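Local coordinates for telomerase reverse transcriptase (Candida albicans SC5314, PDB 6ZDQ), which probably extends chromosome ends as a reverse transcriptase, adding simple telomeric DNA repeats by copying a template within the RNA component of telomerase, at residues A[60-65]-A[195-200]; A[72-77]-A[190-195]; A[331-336]-A[496-501]; A[483-488]-A[504-509]. One frame throughout, in Å; residues are numbered along the deposited sequence.

The four contacts form two pairs. Interactions 1 and 2, centres about 10 Å apart, join the loop between helices 52-59 and 77-91 to the junction of strand 191-195 and helix 196-214; they share P195, and N73 of interaction 2 packs on C65 and L198 of interaction 1. Interactions 3 and 4 (centres about 12 Å apart) belong to the reverse transcriptase part: T501 OG1 bonds to D487 O, and Y507 packs on F332 and L334. The centres of interactions 1 and 3 lie about 43 Å apart. Interaction 3 carries D496 of motif C (sequence VDDF) in the polymerase palm. Bound RNA lies from about 22 Å at interaction 1 to 43 Å at interaction 4 (nearest atoms).

Interaction 1. Residues A[60-65]-A[195-200]; sequences IGTSKC and PQYLWK
L198 meets C65 and S63 of the loop 60-65 with a single methyl: CD2 is 3.7 Å from C65 CA and 3.8 Å from C65 CB, and it also lies against the carbonyl oxygen of S63. One branch of the leucine thus touches the loop at two residues, while C65 SG, anti to its own N (chi1 -175°), points on along the helix.

Y197, the neighbour of L198 in the first turn of helix 196-214, works with its far end. Its chi1 of 73° puts CG between the backbone N and C and sends the ring out to the chain at T62 and S63. There the S63 N-H donates to Y197 OH over 3.2 Å, with 161° at the hydrogen, the one hydrogen bond between the two segments. T62 CG2 sits 3.6 Å from the same hydroxyl oxygen, its side chain running slantwise to the ring, and L198 CG lies over one ring face toward the rim.

Around this surface contact, whose helix belongs to the RNA-binding domain, Y197 and P195 pack on Y56 of helix 52-59, I60 on F83 of helix 77-91, and C65 on E201 and L202 further along helix 196-214.

Interaction 2. Residues A[72-77]-A[190-195]; sequences SNKTEI and ELNYFP
T75 and Y193 make the main polar link: T75 N donates to Y193 O over 3.0 Å, with 159° at the hydrogen and the donor nearly along the C=O axis. T75 OG1 adds a weak bond to the same oxygen at 3.4 Å, and K74 CA lies against it as well, so Y193 O is gripped from one short piece of loop. With chi1 at 56°, OG1 stands between the T75 backbone N and C, and CG2 is left to meet P195 CG, at the corner of the proline ring, at 3.7 Å.

K74 divides its side chain between two tasks. CB rests over one face of the F194 ring, a CH-pi contact 4.0 Å from the centroid; N73 CB lies at the edge of the same ring, near its plane. Farther out the chain passes slantwise over N192 and bends at chi3 and chi4, which brings NZ back to its own segment in a salt bridge with E76 OE1 at 3.0 Å. The polar end of N73 is turned elsewhere, its ND2 bonding to V70 O.

At the other end, I77 crosses Y193 at about a right angle, with CG1 3.7 Å from CE1, while its CD1 meets E190 OE2. Y193 also packs on W178 and I180.

Strand 191-195 pairs with 178-182 in a two-stranded antiparallel sheet of the telomerase RNA-binding domain. The loop leading into helix 77-91, with E76 at the N-cap, runs across the strand, their end-to-end directions 126° apart, instead of joining the sheet as a third strand.

Interaction 3. Residues A[331-336]-A[496-501]; sequences LFILKF and DFLLVT
I333 packs beside both V500 and L498 on one face of the antiparallel sheet in the palm of the reverse transcriptase fold, where strand 332-337 pairs with strand 496-501. I333 CG2 is 3.7 Å from L498 CD1, while CG1 lies beside V500 CG2; the three side chains point the same way. V500 CG1 turns to L331, meeting CD1 at 3.6 Å, and helix 307-325 covers this face through I314, Y317 and L321.

On the other face L334 and L499 meet through their CB atoms, covered by V510 of helix 504-514. Next to them the F336 and F497 rings are almost parallel (6°) but displaced, with centroids 5.0 Å apart and little overlap. What sits over the F336 ring is F497 CB, a CH-pi contact 3.6 Å from the centroid; the chi1 of 61° folds the F336 ring over its partner strand.

Three hydrogen-bonded pairs, F332 with T501, L334 with L499 and F336 with F497, tie the backbones together. L334 N meets L499 O in the carbonyl plane at 2.8 Å; in the F332-T501 pair, the bond from T501 N to F332 O is weak.

Toward the polar edge, K335 NZ and D496 OD2 form a long salt bridge of 4.0 Å. D496 belongs to the VDDF sequence of motif C, and strand 332-337 is consistent with motif A. F336 O takes the F497 N-H nearly straight on and also lies in the plane of the F497 ring, at its edge.

Interaction 4. Residues A[483-488]-A[504-509]; sequences KSKQDF and SNIYDQ
N505 OD1 is approached by two nitrogens. K485 NZ comes to 3.6 Å from it across the contact, while Q509 NE2, one turn further along the same helix, gives it a weak hydrogen bond at 2.6 Å, poorly angled at 127°. NE2 also reaches N505 O weakly, so the glutamine amide lies back along its own helix and its nitrogen comes 3.6 Å from K485 NZ, two donors that do not bond to each other. The lysine approaches Q509 at about a right angle; its ammonium would favour the asparagine oxygen, though at this distance the attraction is probably loose.

Beyond this polar group the contact is apolar. K485 kinks at chi2 (-58°) and then runs straight, which lays its CD 4.0 Å from I506 CD1, and I506 has the largest share of surface buried here. Its other branch, CG2, faces F488 CB at 4.3 Å. The F488 ring itself leads away from the helix and meets W482 edge-to-face.

This is a thin surface contact at the rim of the polymerase palm, between the chain entering strand 489-492 and the helix that follows strand 496-501. D487 anchors the loop to helix 307-325 by a salt bridge to R324. Helix 504-514 in turn lies on the sheet, with I506 against T501 of strand 496-501 and Y507 against L334 of strand 332-337.

Interaction 1. Residues A[60-65]-A[195-200]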
# COMPACT_ATOMS: atom_id res chain seq x y z
N ILE A 60 14.97 27.27 -0.53
CA ILE A 60 15.23 25.97 0.08
C ILE A 60 16.67 25.88 0.58
O ILE A 60 16.92 25.56 1.74
CB ILE A 60 14.91 24.84 -0.91
CG1 ILE A 60 13.46 24.95 -1.40
CG2 ILE A 60 15.16 23.48 -0.28
CD1 ILE A 60 12.43 24.75 -0.32
N GLY A 61 17.63 26.17 -0.30
CA GLY A 61 19.03 26.07 0.07
C GLY A 61 19.66 24.78 -0.41
O GLY A 61 19.05 23.72 -0.32
N THR A 62 20.89 24.87 -0.90
CA THR A 62 21.62 23.71 -1.41
C THR A 62 22.51 23.15 -0.31
O THR A 62 23.20 23.91 0.38
CB THR A 62 22.45 24.09 -2.64
OG1 THR A 62 21.58 24.49 -3.70
CG2 THR A 62 23.30 22.91 -3.10
N SER A 63 22.49 21.83 -0.16
CA SER A 63 23.29 21.15 0.85
C SER A 63 24.03 19.98 0.21
O SER A 63 23.66 19.50 -0.87
CB SER A 63 22.42 20.65 2.01
OG SER A 63 21.70 21.71 2.60
N LYS A 64 25.08 19.53 0.89
CA LYS A 64 25.84 18.39 0.40
C LYS A 64 25.04 17.11 0.58
O LYS A 64 24.26 16.95 1.53
CB LYS A 64 27.18 18.29 1.14
CG LYS A 64 27.06 17.89 2.60
CD LYS A 64 28.41 17.47 3.17
CE LYS A 64 28.28 16.90 4.57
NZ LYS A 64 29.58 16.39 5.09
N CYS A 65 25.22 16.18 -0.36
CA CYS A 65 24.48 14.92 -0.35
C CYS A 65 24.92 14.08 0.84
O CYS A 65 26.08 13.65 0.91
CB CYS A 65 24.70 14.18 -1.66
SG CYS A 65 23.72 12.66 -1.82
N PRO A 195 15.10 16.23 -2.96
CA PRO A 195 15.51 17.19 -3.99
C PRO A 195 16.10 16.50 -5.21
O PRO A 195 16.85 15.53 -5.08
CB PRO A 195 16.56 18.05 -3.27
CG PRO A 195 16.17 17.96 -1.83
CD PRO A 195 15.66 16.56 -1.64
N GLN A 196 15.75 17.00 -6.39
CA GLN A 196 16.08 16.31 -7.63
C GLN A 196 17.59 16.17 -7.81
O GLN A 196 18.07 15.10 -8.20
CB GLN A 196 15.46 17.05 -8.82
CG GLN A 196 15.30 16.19 -10.06
CD GLN A 196 14.28 15.08 -9.89
OE1 GLN A 196 14.58 13.90 -10.11
NE2 GLN A 196 13.07 15.44 -9.49
N TYR A 197 18.34 17.24 -7.56
CA TYR A 197 19.79 17.16 -7.70
C TYR A 197 20.40 16.20 -6.68
O TYR A 197 21.39 15.52 -6.98
CB TYR A 197 20.42 18.55 -7.59
CG TYR A 197 20.45 19.12 -6.20
CD1 TYR A 197 19.30 19.67 -5.64
CD2 TYR A 197 21.61 19.13 -5.45
CE1 TYR A 197 19.32 20.21 -4.36
CE2 TYR A 197 21.64 19.66 -4.17
CZ TYR A 197 20.49 20.20 -3.63
OH TYR A 197 20.52 20.73 -2.36
N LEU A 198 19.84 16.15 -5.47
CA LEU A 198 20.35 15.21 -4.47
C LEU A 198 20.00 13.77 -4.82
O LEU A 198 20.79 12.86 -4.58
CB LEU A 198 19.79 15.56 -3.09
CG LEU A 198 20.35 16.81 -2.41
CD1 LEU A 198 19.69 17.03 -1.06
CD2 LEU A 198 21.86 16.69 -2.25
N TRP A 199 18.81 13.55 -5.40
CA TRP A 199 18.36 12.19 -5.68
C TRP A 199 19.26 11.49 -6.69
O TRP A 199 19.58 10.31 -6.54
CB TRP A 199 16.92 12.20 -6.18
CG TRP A 199 16.45 10.86 -6.69
CD1 TRP A 199 16.41 10.45 -7.99
CD2 TRP A 199 15.99 9.76 -5.90
NE1 TRP A 199 15.94 9.16 -8.06
CE2 TRP A 199 15.68 8.71 -6.79
CE3 TRP A 199 15.82 9.56 -4.52
CZ2 TRP A 199 15.19 7.48 -6.35
CZ3 TRP A 199 15.33 8.33 -4.09
CH2 TRP A 199 15.03 7.31 -5.00
N LYS A 200 19.68 12.21 -7.74
CA LYS A 200 20.53 11.60 -8.76
C LYS A 200 21.85 11.11 -8.16
O LYS A 200 22.38 10.08 -8.59
CB LYS A 200 20.80 12.60 -9.89
CG LYS A 200 19.58 12.88 -10.75
CD LYS A 200 19.89 13.92 -11.83
CE LYS A 200 18.71 14.11 -12.76
NZ LYS A 200 17.47 14.51 -12.03

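Interaction 2. Residues A[72-77]-A[190-195]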
# COMPACT_ATOMS: atom_id res chain seq x y z
N SER A 72 17.87 11.48 5.07
CA SER A 72 17.89 12.83 5.63
C SER A 72 17.82 13.91 4.56
O SER A 72 17.49 15.05 4.87
CB SER A 72 19.14 13.02 6.49
OG SER A 72 19.16 12.09 7.56
N ASN A 73 18.14 13.57 3.31
CA ASN A 73 18.15 14.55 2.23
C ASN A 73 16.77 15.12 1.93
O ASN A 73 16.68 16.23 1.39
CB ASN A 73 18.75 13.94 0.96
CG ASN A 73 20.16 13.41 1.17
OD1 ASN A 73 21.14 14.14 0.98
ND2 ASN A 73 20.27 12.15 1.57
N LYS A 74 15.71 14.38 2.24
CA LYS A 74 14.36 14.83 1.91
C LYS A 74 14.05 16.16 2.60
O LYS A 74 14.47 16.42 3.73
CB LYS A 74 13.33 13.78 2.32
CG LYS A 74 13.30 13.47 3.81
CD LYS A 74 12.32 12.37 4.14
CE LYS A 74 11.08 12.91 4.84
NZ LYS A 74 11.40 13.44 6.19
N THR A 75 13.31 17.01 1.89
CA THR A 75 12.86 18.29 2.43
C THR A 75 11.45 18.15 2.97
O THR A 75 10.59 17.53 2.34
CB THR A 75 12.90 19.38 1.35
OG1 THR A 75 12.12 18.99 0.23
CG2 THR A 75 14.34 19.64 0.90
N GLU A 76 11.22 18.72 4.16
CA GLU A 76 9.93 18.59 4.82
C GLU A 76 8.81 19.14 3.95
O GLU A 76 8.99 20.14 3.24
CB GLU A 76 9.96 19.31 6.17
CG GLU A 76 10.88 18.67 7.20
CD GLU A 76 10.49 17.24 7.54
OE1 GLU A 76 10.92 16.32 6.81
OE2 GLU A 76 9.75 17.04 8.52
N ILE A 77 7.66 18.48 4.01
CA ILE A 77 6.52 18.86 3.18
C ILE A 77 6.10 20.30 3.46
O ILE A 77 5.74 21.05 2.55
CB ILE A 77 5.35 17.88 3.38
CG1 ILE A 77 5.79 16.44 3.06
CG2 ILE A 77 4.17 18.27 2.51
CD1 ILE A 77 6.25 15.65 4.27
N GLU A 190 2.75 8.44 4.05
CA GLU A 190 3.28 9.75 3.70
C GLU A 190 4.34 9.61 2.60
O GLU A 190 5.04 8.60 2.51
CB GLU A 190 3.88 10.43 4.93
CG GLU A 190 4.11 11.92 4.77
CD GLU A 190 4.73 12.55 6.01
OE1 GLU A 190 5.45 11.83 6.74
OE2 GLU A 190 4.49 13.75 6.26
N LEU A 191 4.44 10.64 1.77
CA LEU A 191 5.41 10.67 0.68
C LEU A 191 6.70 11.34 1.13
O LEU A 191 6.73 12.13 2.08
CB LEU A 191 4.83 11.40 -0.53
CG LEU A 191 3.66 10.72 -1.25
CD1 LEU A 191 3.17 11.58 -2.41
CD2 LEU A 191 4.07 9.35 -1.74
N ASN A 192 7.78 11.02 0.42
CA ASN A 192 9.09 11.62 0.65
C ASN A 192 9.46 12.47 -0.56
O ASN A 192 9.40 12.00 -1.70
CB ASN A 192 10.16 10.56 0.89
CG ASN A 192 10.05 9.92 2.26
OD1 ASN A 192 9.41 10.46 3.16
ND2 ASN A 192 10.68 8.76 2.42
N TYR A 193 9.84 13.72 -0.30
CA TYR A 193 10.20 14.68 -1.35
C TYR A 193 11.72 14.88 -1.30
O TYR A 193 12.23 15.72 -0.56
CB TYR A 193 9.45 15.99 -1.17
CG TYR A 193 7.96 15.87 -1.36
CD1 TYR A 193 7.13 15.49 -0.31
CD2 TYR A 193 7.37 16.14 -2.59
CE1 TYR A 193 5.77 15.38 -0.48
CE2 TYR A 193 6.01 16.03 -2.77
CZ TYR A 193 5.21 15.65 -1.71
OH TYR A 193 3.85 15.54 -1.88
N PHE A 194 12.43 14.10 -2.10
CA PHE A 194 13.88 14.23 -2.19
C PHE A 194 14.24 15.25 -3.27
O PHE A 194 13.72 15.17 -4.38
CB PHE A 194 14.54 12.89 -2.52
CG PHE A 194 14.50 11.91 -1.38
CD1 PHE A 194 15.47 11.94 -0.40
CD2 PHE A 194 13.49 10.96 -1.30
CE1 PHE A 194 15.44 11.05 0.65
CE2 PHE A 194 13.46 10.06 -0.25
CZ PHE A 194 14.44 10.11 0.73
N PRO A 195 15.10 16.23 -2.96
CA PRO A 195 15.51 17.19 -3.99
C PRO A 195 16.10 16.50 -5.21
O PRO A 195 16.85 15.53 -5.08
CB PRO A 195 16.56 18.05 -3.27
CG PRO A 195 16.17 17.96 -1.83
CD PRO A 195 15.66 16.56 -1.64

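Interaction 3. Residues A[331-336]-A[496-501]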
# COMPACT_ATOMS: atom_id res chain seq x y z
N LEU A 331 9.05 -19.88 28.93
CA LEU A 331 9.19 -20.14 27.51
C LEU A 331 10.51 -19.61 26.98
O LEU A 331 10.94 -18.51 27.33
CB LEU A 331 8.03 -19.51 26.74
CG LEU A 331 6.64 -19.96 27.20
CD1 LEU A 331 5.55 -19.12 26.55
CD2 LEU A 331 6.44 -21.43 26.90
N PHE A 332 11.16 -20.40 26.13
CA PHE A 332 12.38 -19.98 25.44
C PHE A 332 11.98 -19.46 24.06
O PHE A 332 11.59 -20.23 23.18
CB PHE A 332 13.37 -21.14 25.32
CG PHE A 332 13.81 -21.70 26.64
CD1 PHE A 332 14.80 -21.07 27.38
CD2 PHE A 332 13.25 -22.87 27.14
CE1 PHE A 332 15.22 -21.59 28.59
CE2 PHE A 332 13.66 -23.39 28.35
CZ PHE A 332 14.65 -22.75 29.08
N ILE A 333 12.08 -18.14 23.87
CA ILE A 333 11.65 -17.50 22.64
C ILE A 333 12.86 -17.20 21.77
O ILE A 333 13.96 -16.95 22.26
CB ILE A 333 10.84 -16.21 22.94
CG1 ILE A 333 9.69 -16.51 23.90
CG2 ILE A 333 10.27 -15.62 21.66
CD1 ILE A 333 9.96 -16.16 25.34
N LEU A 334 12.65 -17.24 20.45
CA LEU A 334 13.72 -17.01 19.48
C LEU A 334 13.14 -16.25 18.29
O LEU A 334 12.41 -16.83 17.48
CB LEU A 334 14.36 -18.33 19.05
CG LEU A 334 15.64 -18.70 19.78
CD1 LEU A 334 16.21 -19.99 19.23
CD2 LEU A 334 16.68 -17.60 19.67
N LYS A 335 13.45 -14.96 18.21
CA LYS A 335 12.98 -14.10 17.12
C LYS A 335 14.18 -13.73 16.25
O LYS A 335 15.10 -13.05 16.71
CB LYS A 335 12.29 -12.85 17.67
CG LYS A 335 11.63 -11.98 16.61
CD LYS A 335 12.53 -10.82 16.18
CE LYS A 335 11.85 -9.97 15.12
NZ LYS A 335 12.69 -8.82 14.70
N PHE A 336 14.16 -14.18 15.00
CA PHE A 336 15.21 -13.85 14.04
C PHE A 336 14.59 -13.63 12.67
O PHE A 336 13.45 -14.03 12.41
CB PHE A 336 16.30 -14.93 13.99
CG PHE A 336 15.81 -16.28 13.56
CD1 PHE A 336 15.17 -17.12 14.46
CD2 PHE A 336 16.00 -16.73 12.26
CE1 PHE A 336 14.73 -18.37 14.07
CE2 PHE A 336 15.56 -17.98 11.87
CZ PHE A 336 14.93 -18.80 12.78
N ASP A 496 10.58 -13.10 8.70
CA ASP A 496 10.83 -13.09 10.14
C ASP A 496 10.34 -14.39 10.76
O ASP A 496 9.26 -14.89 10.43
CB ASP A 496 10.15 -11.89 10.80
CG ASP A 496 10.70 -10.55 10.32
OD1 ASP A 496 10.38 -10.15 9.19
OD2 ASP A 496 11.44 -9.90 11.09
N PHE A 497 11.15 -14.94 11.67
CA PHE A 497 10.87 -16.23 12.28
C PHE A 497 10.70 -16.07 13.78
O PHE A 497 11.31 -15.20 14.41
CB PHE A 497 12.01 -17.24 12.01
CG PHE A 497 12.16 -17.62 10.57
CD1 PHE A 497 12.68 -16.72 9.65
CD2 PHE A 497 11.82 -18.89 10.14
CE1 PHE A 497 12.83 -17.08 8.32
CE2 PHE A 497 11.98 -19.25 8.81
CZ PHE A 497 12.48 -18.34 7.90
N LEU A 498 9.86 -16.93 14.36
CA LEU A 498 9.61 -16.93 15.79
C LEU A 498 9.51 -18.37 16.28
O LEU A 498 8.90 -19.21 15.62
CB LEU A 498 8.33 -16.16 16.13
CG LEU A 498 8.04 -15.92 17.61
CD1 LEU A 498 9.10 -15.00 18.21
CD2 LEU A 498 6.65 -15.35 17.81
N LEU A 499 10.10 -18.63 17.44
CA LEU A 499 10.04 -19.95 18.06
C LEU A 499 9.78 -19.79 19.55
O LEU A 499 10.49 -19.05 20.23
CB LEU A 499 11.34 -20.74 17.83
CG LEU A 499 11.41 -22.14 18.43
CD1 LEU A 499 12.10 -23.09 17.47
CD2 LEU A 499 12.13 -22.13 19.77
N VAL A 500 8.75 -20.47 20.04
CA VAL A 500 8.40 -20.46 21.46
C VAL A 500 8.24 -21.90 21.91
O VAL A 500 7.44 -22.65 21.34
CB VAL A 500 7.11 -19.66 21.74
CG1 VAL A 500 6.79 -19.68 23.22
CG2 VAL A 500 7.24 -18.23 21.23
N THR A 501 9.01 -22.29 22.94
CA THR A 501 8.89 -23.64 23.47
C THR A 501 9.44 -23.68 24.89
O THR A 501 10.42 -22.98 25.17
CB THR A 501 9.63 -24.66 22.59
OG1 THR A 501 9.51 -25.97 23.17
CG2 THR A 501 11.11 -24.31 22.47

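Interaction 4. Residues A[483-488]-A[504-509]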
# COMPACT_ATOMS: atom_id res chain seq x y z
N LYS A 483 9.17 -34.32 14.60
CA LYS A 483 9.38 -35.72 14.90
C LYS A 483 8.73 -36.12 16.22
O LYS A 483 8.90 -37.26 16.66
CB LYS A 483 10.88 -36.05 14.93
CG LYS A 483 11.54 -36.06 13.56
CD LYS A 483 13.06 -36.05 13.65
CE LYS A 483 13.61 -37.24 14.42
NZ LYS A 483 13.82 -36.94 15.86
N SER A 484 7.98 -35.21 16.85
CA SER A 484 7.24 -35.47 18.09
C SER A 484 8.15 -36.00 19.20
O SER A 484 7.99 -37.13 19.66
CB SER A 484 6.08 -36.44 17.82
OG SER A 484 5.28 -36.61 18.98
N LYS A 485 9.11 -35.18 19.67
CA LYS A 485 9.39 -33.75 19.38
C LYS A 485 8.19 -32.81 19.27
O LYS A 485 7.99 -32.16 18.24
CB LYS A 485 10.25 -33.63 18.11
CG LYS A 485 11.61 -34.31 18.23
CD LYS A 485 12.42 -33.75 19.39
CE LYS A 485 13.75 -34.47 19.54
NZ LYS A 485 14.53 -33.95 20.69
N GLN A 486 7.39 -32.74 20.33
CA GLN A 486 6.19 -31.92 20.37
C GLN A 486 6.37 -30.78 21.37
O GLN A 486 7.46 -30.56 21.91
CB GLN A 486 4.97 -32.78 20.70
CG GLN A 486 4.91 -33.28 22.14
CD GLN A 486 5.88 -34.41 22.41
OE1 GLN A 486 6.35 -35.07 21.48
NE2 GLN A 486 6.19 -34.64 23.68
N ASP A 487 5.29 -30.03 21.58
CA ASP A 487 5.25 -28.90 22.52
C ASP A 487 6.26 -27.82 22.13
O ASP A 487 7.18 -27.47 22.88
CB ASP A 487 5.49 -29.38 23.96
CG ASP A 487 4.90 -28.44 24.99
OD1 ASP A 487 4.21 -27.48 24.59
OD2 ASP A 487 5.12 -28.67 26.20
N PHE A 488 6.07 -27.29 20.92
CA PHE A 488 6.84 -26.15 20.44
C PHE A 488 5.96 -25.35 19.49
O PHE A 488 4.86 -25.77 19.13
CB PHE A 488 8.14 -26.59 19.75
CG PHE A 488 7.92 -27.22 18.40
CD1 PHE A 488 7.59 -28.56 18.29
CD2 PHE A 488 8.06 -26.46 17.25
CE1 PHE A 488 7.40 -29.13 17.05
CE2 PHE A 488 7.87 -27.03 16.01
CZ PHE A 488 7.54 -28.37 15.91
N SER A 504 14.16 -26.83 26.52
CA SER A 504 15.46 -26.22 26.27
C SER A 504 16.21 -26.94 25.15
O SER A 504 16.94 -26.32 24.39
CB SER A 504 16.29 -26.21 27.55
OG SER A 504 16.54 -27.53 28.00
N ASN A 505 16.03 -28.26 25.06
CA ASN A 505 16.70 -29.03 24.01
C ASN A 505 16.25 -28.58 22.63
O ASN A 505 17.05 -28.56 21.68
CB ASN A 505 16.43 -30.52 24.21
CG ASN A 505 17.29 -31.39 23.30
OD1 ASN A 505 16.91 -31.70 22.18
ND2 ASN A 505 18.46 -31.78 23.80
N ILE A 506 14.97 -28.21 22.49
CA ILE A 506 14.49 -27.66 21.22
C ILE A 506 15.10 -26.29 20.98
O ILE A 506 15.47 -25.95 19.84
CB ILE A 506 12.95 -27.63 21.22
CG1 ILE A 506 12.39 -29.05 21.16
CG2 ILE A 506 12.43 -26.80 20.05
CD1 ILE A 506 12.78 -29.82 19.92
N TYR A 507 15.21 -25.47 22.03
CA TYR A 507 15.81 -24.15 21.90
C TYR A 507 17.23 -24.22 21.35
O TYR A 507 17.60 -23.43 20.48
CB TYR A 507 15.79 -23.45 23.27
CG TYR A 507 16.59 -22.16 23.34
CD1 TYR A 507 15.98 -20.94 23.11
CD2 TYR A 507 17.94 -22.17 23.67
CE1 TYR A 507 16.69 -19.75 23.19
CE2 TYR A 507 18.66 -20.99 23.75
CZ TYR A 507 18.03 -19.79 23.51
OH TYR A 507 18.75 -18.61 23.59
N ASP A 508 18.03 -25.15 21.87
CA ASP A 508 19.43 -25.24 21.45
C ASP A 508 19.56 -25.70 20.00
O ASP A 508 20.40 -25.19 19.25
CB ASP A 508 20.20 -26.17 22.38
CG ASP A 508 20.29 -25.63 23.80
OD1 ASP A 508 20.46 -24.41 23.96
OD2 ASP A 508 20.18 -26.44 24.75
N GLN A 509 18.73 -26.67 19.59
CA GLN A 509 18.87 -27.24 18.25
C GLN A 509 18.62 -26.20 17.16
O GLN A 509 19.35 -26.14 16.17
CB GLN A 509 17.92 -28.43 18.08
CG GLN A 509 18.26 -29.64 18.93
CD GLN A 509 17.39 -30.84 18.61
OE1 GLN A 509 17.40 -31.34 17.48
NE2 GLN A 509 16.63 -31.30 19.59